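Arabinan endo-1,5-alpha-l-arabinosidase A (Cellvibrio cellulosa, PDB 1GYH) hydrolyses the alpha-1,5-arabinofuranosyl bonds of linear plant cell-wall arabinan, releasing almost exclusively arabinotriose. Local coordinates at residues A2-V7 with Y312-L317; W19-T24 with V37-S42. All coordinates share one frame; numbering follows the deposited sequence.

Both contacts belong to one blade of the five-bladed beta-propeller, and strand 38-44 connects them: contact 2 uses its W39, while strand 315-316 of contact 1 runs parallel to it, with probable hydrogen bonds from Q315 N to V37 O and from L317 N to W39 O, each 2.8 Å. Contact 1 lies nearer the surface, its centre about 20 Å from the centre of the chain against about 16 Å for contact 2. Their chemistry follows suit. Residues 2-7 and 312-317 meet through one backbone bond, one backbone-to-serine-hydroxyl bond and bridging waters, whereas residues 19-24 and 37-42 pack mainly through carbon atoms around a buried indole. Along the sequence, contact 2 is nested inside contact 1.

Contact 1: residues A2-V7 with Y312-L317; sequences AKQVDV and YISQRL
S314 turns OG between its backbone N and carbonyl carbon (chi1 65°), to meet V5, and Q4 runs extended beyond CG (chi2 -175°), past I313. Here the two ends of the chain come together in the five-bladed propeller: residues 2-7 lead into strand 11-15, and strand 315-316 lies parallel to strand 38-44 at the edge of the same blade. The touching parts of 2-7 and 312-317 run 103° apart end to end, so the segments meet at a few points and do not pair as a ladder.

Two direct hydrogen bonds hold the crossing. S314 OG accepts from V5 N at 2.8 Å, while V5 CG1 packs against S314 CB. R316 N donates to K3 O at 2.9 Å. Between them, Q4 CA lies 3.3 Å from S314 O in a CA-H...O contact. The same carbonyl accepts from Q315 NE2 in a 2.9 Å bond lying in the amide plane of Q315; this gives the Q315 amide a fixed direction, and its NE2 also donates to a water held by A2 O.

Further waters join K3 N to R316 O and Q4 OE1 to S314 N. K290 from strand 286-296 also donates to Q4 OE1 and to Y312 O, tying this junction to the neighbouring blade. D6, a probable substrate-binding residue, reaches the C-terminal segment through another water, which donates to D6 OD1 at 2.7 Å and accepts a weak bond from R316 NH1.

Contact 2: residues W19-T24 with V37-S42; sequences WYLFST and VNWRYS
Within one blade of the beta-propeller, strands 18-23 and 38-44 are separated by strand 29-33, and side chains reach across that middle strand: W39 meets L21 and W19 CB on one face of the sheet. The axes of segments 19-23 and 38-42 come no nearer than 8.8 Å and diverge by 65°, a spacing too wide for direct backbone pairing.

The indole of W39 carries most of the contact. With CG anti to its carbonyl carbon, it directs the six-membered ring at the backbone of W19-L21. L21 CB lies over one face, 3.9 Å from the centroid of that ring and 26° off its normal, a CH-pi contact; its nearest ring atom is W39 CZ3, at 3.5 Å. L21 CD2 sits over the same face, 4.1 Å from W39 CD2, because CG is anti to the backbone N (chi1 165°), and the two side chains cross at about a right angle. At the far end of the indole, W39 CH2 meets W19 CB at 3.9 Å. The W19 ring itself leads away, to an edge-to-face stack with W268.

On the opposite face of the sheet, S42 OG approaches the edge of the Y20 ring, 4.2 Å from CE2. M12 of strand 11-15 touches both L21 and W39, extending the apolar cluster. W39 NE1 makes a weak hydrogen bond to R36 O, giving the one polar atom of the indole a partner, while its carbon-rich end meets L21 and W19 through dispersion and CH-pi contact, as suits a buried face of the blade, which V5, V7 and Y312 also cover.

Contact 1: residues A2-V7 with Y312-L317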
# COMPACT_ATOMS: atom_id res chain seq x y z
N ALA A 2 19.02 6.27 16.71
CA ALA A 2 20.39 5.73 16.47
C ALA A 2 20.48 4.77 15.28
O ALA A 2 21.42 4.92 14.53
CB ALA A 2 20.92 5.13 17.57
N LYS A 3 19.53 3.82 15.14
CA LYS A 3 19.37 2.99 13.92
C LYS A 3 18.22 3.51 13.04
O LYS A 3 17.31 4.10 13.57
CB LYS A 3 19.00 1.54 14.29
CG LYS A 3 20.19 0.68 14.65
CD LYS A 3 19.72 -0.79 14.88
CE LYS A 3 20.34 -1.43 16.12
NZ LYS A 3 20.44 -2.93 16.03
N GLN A 4 18.24 3.24 11.73
CA GLN A 4 17.09 3.58 10.87
C GLN A 4 15.88 2.72 11.23
O GLN A 4 16.03 1.56 11.72
CB GLN A 4 17.43 3.41 9.39
CG GLN A 4 18.44 4.42 8.94
CD GLN A 4 18.76 4.41 7.47
OE1 GLN A 4 17.86 4.37 6.57
NE2 GLN A 4 20.05 4.52 7.19
N VAL A 5 14.68 3.25 11.01
CA VAL A 5 13.51 2.46 11.24
C VAL A 5 13.20 1.44 10.13
O VAL A 5 13.16 1.75 8.92
CB VAL A 5 12.28 3.22 11.87
CG1 VAL A 5 12.43 4.70 12.05
CG2 VAL A 5 11.00 2.80 11.32
N ASP A 6 13.02 0.20 10.56
CA ASP A 6 12.66 -0.89 9.63
C ASP A 6 11.16 -1.08 9.53
O ASP A 6 10.47 -1.32 10.55
CB ASP A 6 13.37 -2.21 9.98
CG ASP A 6 13.04 -2.71 11.37
OD1 ASP A 6 13.31 -2.00 12.35
OD2 ASP A 6 12.51 -3.81 11.58
N VAL A 7 10.67 -0.92 8.30
CA VAL A 7 9.26 -1.04 7.93
C VAL A 7 9.13 -1.77 6.61
O VAL A 7 10.08 -1.85 5.82
CB VAL A 7 8.56 0.36 7.78
CG1 VAL A 7 8.73 1.14 9.02
CG2 VAL A 7 9.07 1.16 6.53
N TYR A 312 17.80 10.66 3.13
CA TYR A 312 16.69 10.49 4.10
C TYR A 312 17.09 9.35 5.06
O TYR A 312 17.23 8.19 4.64
CB TYR A 312 15.33 10.23 3.51
CG TYR A 312 14.33 9.94 4.59
CD1 TYR A 312 13.63 10.98 5.20
CD2 TYR A 312 14.12 8.64 5.08
CE1 TYR A 312 12.72 10.74 6.22
CE2 TYR A 312 13.22 8.40 6.11
CZ TYR A 312 12.53 9.44 6.69
OH TYR A 312 11.66 9.22 7.73
N ILE A 313 17.31 9.71 6.30
CA ILE A 313 17.79 8.81 7.38
C ILE A 313 16.88 8.89 8.62
O ILE A 313 17.07 9.72 9.50
CB ILE A 313 19.26 9.10 7.74
CG1 ILE A 313 20.16 8.91 6.55
CG2 ILE A 313 19.78 8.14 8.86
CD1 ILE A 313 21.63 9.37 6.75
N SER A 314 15.89 8.00 8.68
CA SER A 314 15.02 7.88 9.83
C SER A 314 15.85 7.44 11.03
O SER A 314 16.96 6.91 10.87
CB SER A 314 13.85 6.90 9.59
OG SER A 314 14.29 5.54 9.39
N GLN A 315 15.31 7.72 12.21
CA GLN A 315 15.92 7.37 13.49
C GLN A 315 14.86 6.75 14.40
O GLN A 315 13.80 7.35 14.67
CB GLN A 315 16.56 8.60 14.16
CG GLN A 315 17.71 9.31 13.38
CD GLN A 315 19.08 8.58 13.42
OE1 GLN A 315 19.99 8.98 14.15
NE2 GLN A 315 19.23 7.54 12.60
N ARG A 316 15.13 5.55 14.90
CA ARG A 316 14.27 4.90 15.89
C ARG A 316 14.61 5.33 17.32
O ARG A 316 15.68 5.01 17.85
CB ARG A 316 14.35 3.37 15.76
CG ARG A 316 13.64 2.60 16.86
CD ARG A 316 12.16 2.65 16.78
NE ARG A 316 11.53 1.86 17.85
CZ ARG A 316 11.31 0.54 17.80
NH1 ARG A 316 11.63 -0.19 16.73
NH2 ARG A 316 10.75 -0.03 18.84
N LEU A 317 13.67 6.05 17.92
CA LEU A 317 13.77 6.57 19.28
C LEU A 317 13.54 5.47 20.32
O LEU A 317 12.82 4.51 20.08
CB LEU A 317 12.71 7.66 19.50
CG LEU A 317 12.90 9.02 18.80
CD1 LEU A 317 11.61 9.86 18.96
CD2 LEU A 317 14.10 9.77 19.40
O HOH W 1 21.87 6.18 12.14
O HOH W 2 17.68 3.30 17.37
O HOH W 3 15.51 5.50 7.02
O HOH W 4 11.70 -0.31 13.64

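Contact 2: residues W19-T24 with V37-S42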
# COMPACT_ATOMS: atom_id res chain seq x y z
N TRP A 19 2.62 13.01 13.42
CA TRP A 19 2.68 12.07 12.30
C TRP A 19 2.64 10.61 12.80
O TRP A 19 3.25 10.26 13.84
CB TRP A 19 3.98 12.30 11.52
CG TRP A 19 4.17 13.69 10.98
CD1 TRP A 19 4.92 14.70 11.54
CD2 TRP A 19 3.65 14.20 9.76
NE1 TRP A 19 4.87 15.82 10.74
CE2 TRP A 19 4.12 15.53 9.62
CE3 TRP A 19 2.87 13.66 8.75
CZ2 TRP A 19 3.78 16.33 8.55
CZ3 TRP A 19 2.55 14.46 7.67
CH2 TRP A 19 2.99 15.79 7.58
N TYR A 20 1.95 9.75 12.03
CA TYR A 20 1.82 8.33 12.38
C TYR A 20 2.20 7.51 11.18
O TYR A 20 1.87 7.86 10.01
CB TYR A 20 0.41 7.96 12.85
CG TYR A 20 0.11 8.55 14.20
CD1 TYR A 20 -0.38 9.85 14.31
CD2 TYR A 20 0.37 7.84 15.38
CE1 TYR A 20 -0.62 10.39 15.53
CE2 TYR A 20 0.13 8.40 16.62
CZ TYR A 20 -0.36 9.66 16.70
OH TYR A 20 -0.60 10.25 17.91
N LEU A 21 2.90 6.40 11.46
CA LEU A 21 3.43 5.52 10.44
C LEU A 21 2.96 4.07 10.75
O LEU A 21 3.01 3.61 11.91
CB LEU A 21 4.94 5.58 10.44
CG LEU A 21 5.79 4.51 9.71
CD1 LEU A 21 5.69 4.61 8.18
CD2 LEU A 21 7.24 4.62 10.14
N PHE A 22 2.46 3.41 9.73
CA PHE A 22 1.88 2.07 9.83
C PHE A 22 2.66 1.14 8.93
O PHE A 22 2.90 1.43 7.75
CB PHE A 22 0.40 2.04 9.44
CG PHE A 22 -0.46 3.00 10.19
CD1 PHE A 22 -0.38 4.39 9.95
CD2 PHE A 22 -1.35 2.55 11.17
CE1 PHE A 22 -1.20 5.27 10.64
CE2 PHE A 22 -2.15 3.46 11.90
CZ PHE A 22 -2.07 4.82 11.63
N SER A 23 3.00 -0.05 9.46
CA SER A 23 3.80 -1.03 8.74
C SER A 23 3.18 -2.44 8.86
O SER A 23 2.53 -2.78 9.87
CB SER A 23 5.23 -1.04 9.31
OG SER A 23 6.04 -2.09 8.74
N THR A 24 3.39 -3.24 7.83
CA THR A 24 3.29 -4.70 7.94
C THR A 24 4.00 -5.17 9.22
O THR A 24 5.07 -4.69 9.56
CB THR A 24 3.93 -5.34 6.70
OG1 THR A 24 3.08 -5.10 5.56
CG2 THR A 24 4.05 -6.91 6.85
N VAL A 37 11.08 12.17 10.91
CA VAL A 37 12.44 11.62 10.86
C VAL A 37 12.74 10.73 12.10
O VAL A 37 13.27 9.63 11.97
CB VAL A 37 13.50 12.76 10.83
CG1 VAL A 37 14.95 12.23 11.00
CG2 VAL A 37 13.38 13.57 9.54
N ASN A 38 12.47 11.26 13.29
CA ASN A 38 12.64 10.60 14.59
C ASN A 38 11.33 9.94 15.05
O ASN A 38 10.35 10.63 15.35
CB ASN A 38 13.14 11.64 15.62
CG ASN A 38 14.47 12.23 15.26
OD1 ASN A 38 14.60 13.42 14.84
ND2 ASN A 38 15.50 11.44 15.42
N TRP A 39 11.28 8.59 15.05
CA TRP A 39 10.05 7.81 15.27
C TRP A 39 10.15 6.97 16.53
O TRP A 39 11.16 6.29 16.73
CB TRP A 39 9.79 6.86 14.07
CG TRP A 39 9.50 7.55 12.74
CD1 TRP A 39 10.40 7.85 11.74
CD2 TRP A 39 8.23 7.99 12.28
NE1 TRP A 39 9.74 8.47 10.71
CE2 TRP A 39 8.41 8.58 11.01
CE3 TRP A 39 6.94 7.97 12.82
CZ2 TRP A 39 7.36 9.13 10.29
CZ3 TRP A 39 5.89 8.51 12.09
CH2 TRP A 39 6.11 9.09 10.85
N ARG A 40 9.11 7.01 17.37
CA ARG A 40 8.97 6.07 18.50
C ARG A 40 7.84 5.07 18.27
O ARG A 40 6.80 5.36 17.65
CB ARG A 40 8.69 6.79 19.79
CG ARG A 40 7.67 7.93 19.66
CD ARG A 40 7.00 8.30 21.00
NE ARG A 40 8.02 7.96 21.97
CZ ARG A 40 9.08 8.71 22.28
NH1 ARG A 40 9.23 9.96 21.81
NH2 ARG A 40 9.98 8.20 23.10
N TYR A 41 8.00 3.88 18.83
CA TYR A 41 6.91 2.88 18.79
C TYR A 41 5.69 3.45 19.50
O TYR A 41 5.81 4.00 20.57
CB TYR A 41 7.33 1.61 19.53
CG TYR A 41 6.25 0.56 19.62
CD1 TYR A 41 5.90 -0.21 18.51
CD2 TYR A 41 5.60 0.31 20.81
CE1 TYR A 41 4.91 -1.20 18.59
CE2 TYR A 41 4.63 -0.69 20.90
CZ TYR A 41 4.29 -1.43 19.79
OH TYR A 41 3.33 -2.41 19.89
N SER A 42 4.54 3.33 18.88
CA SER A 42 3.28 3.81 19.46
C SER A 42 2.40 2.67 20.00
O SER A 42 2.01 2.70 21.17
CB SER A 42 2.45 4.63 18.42
OG SER A 42 1.31 5.23 19.06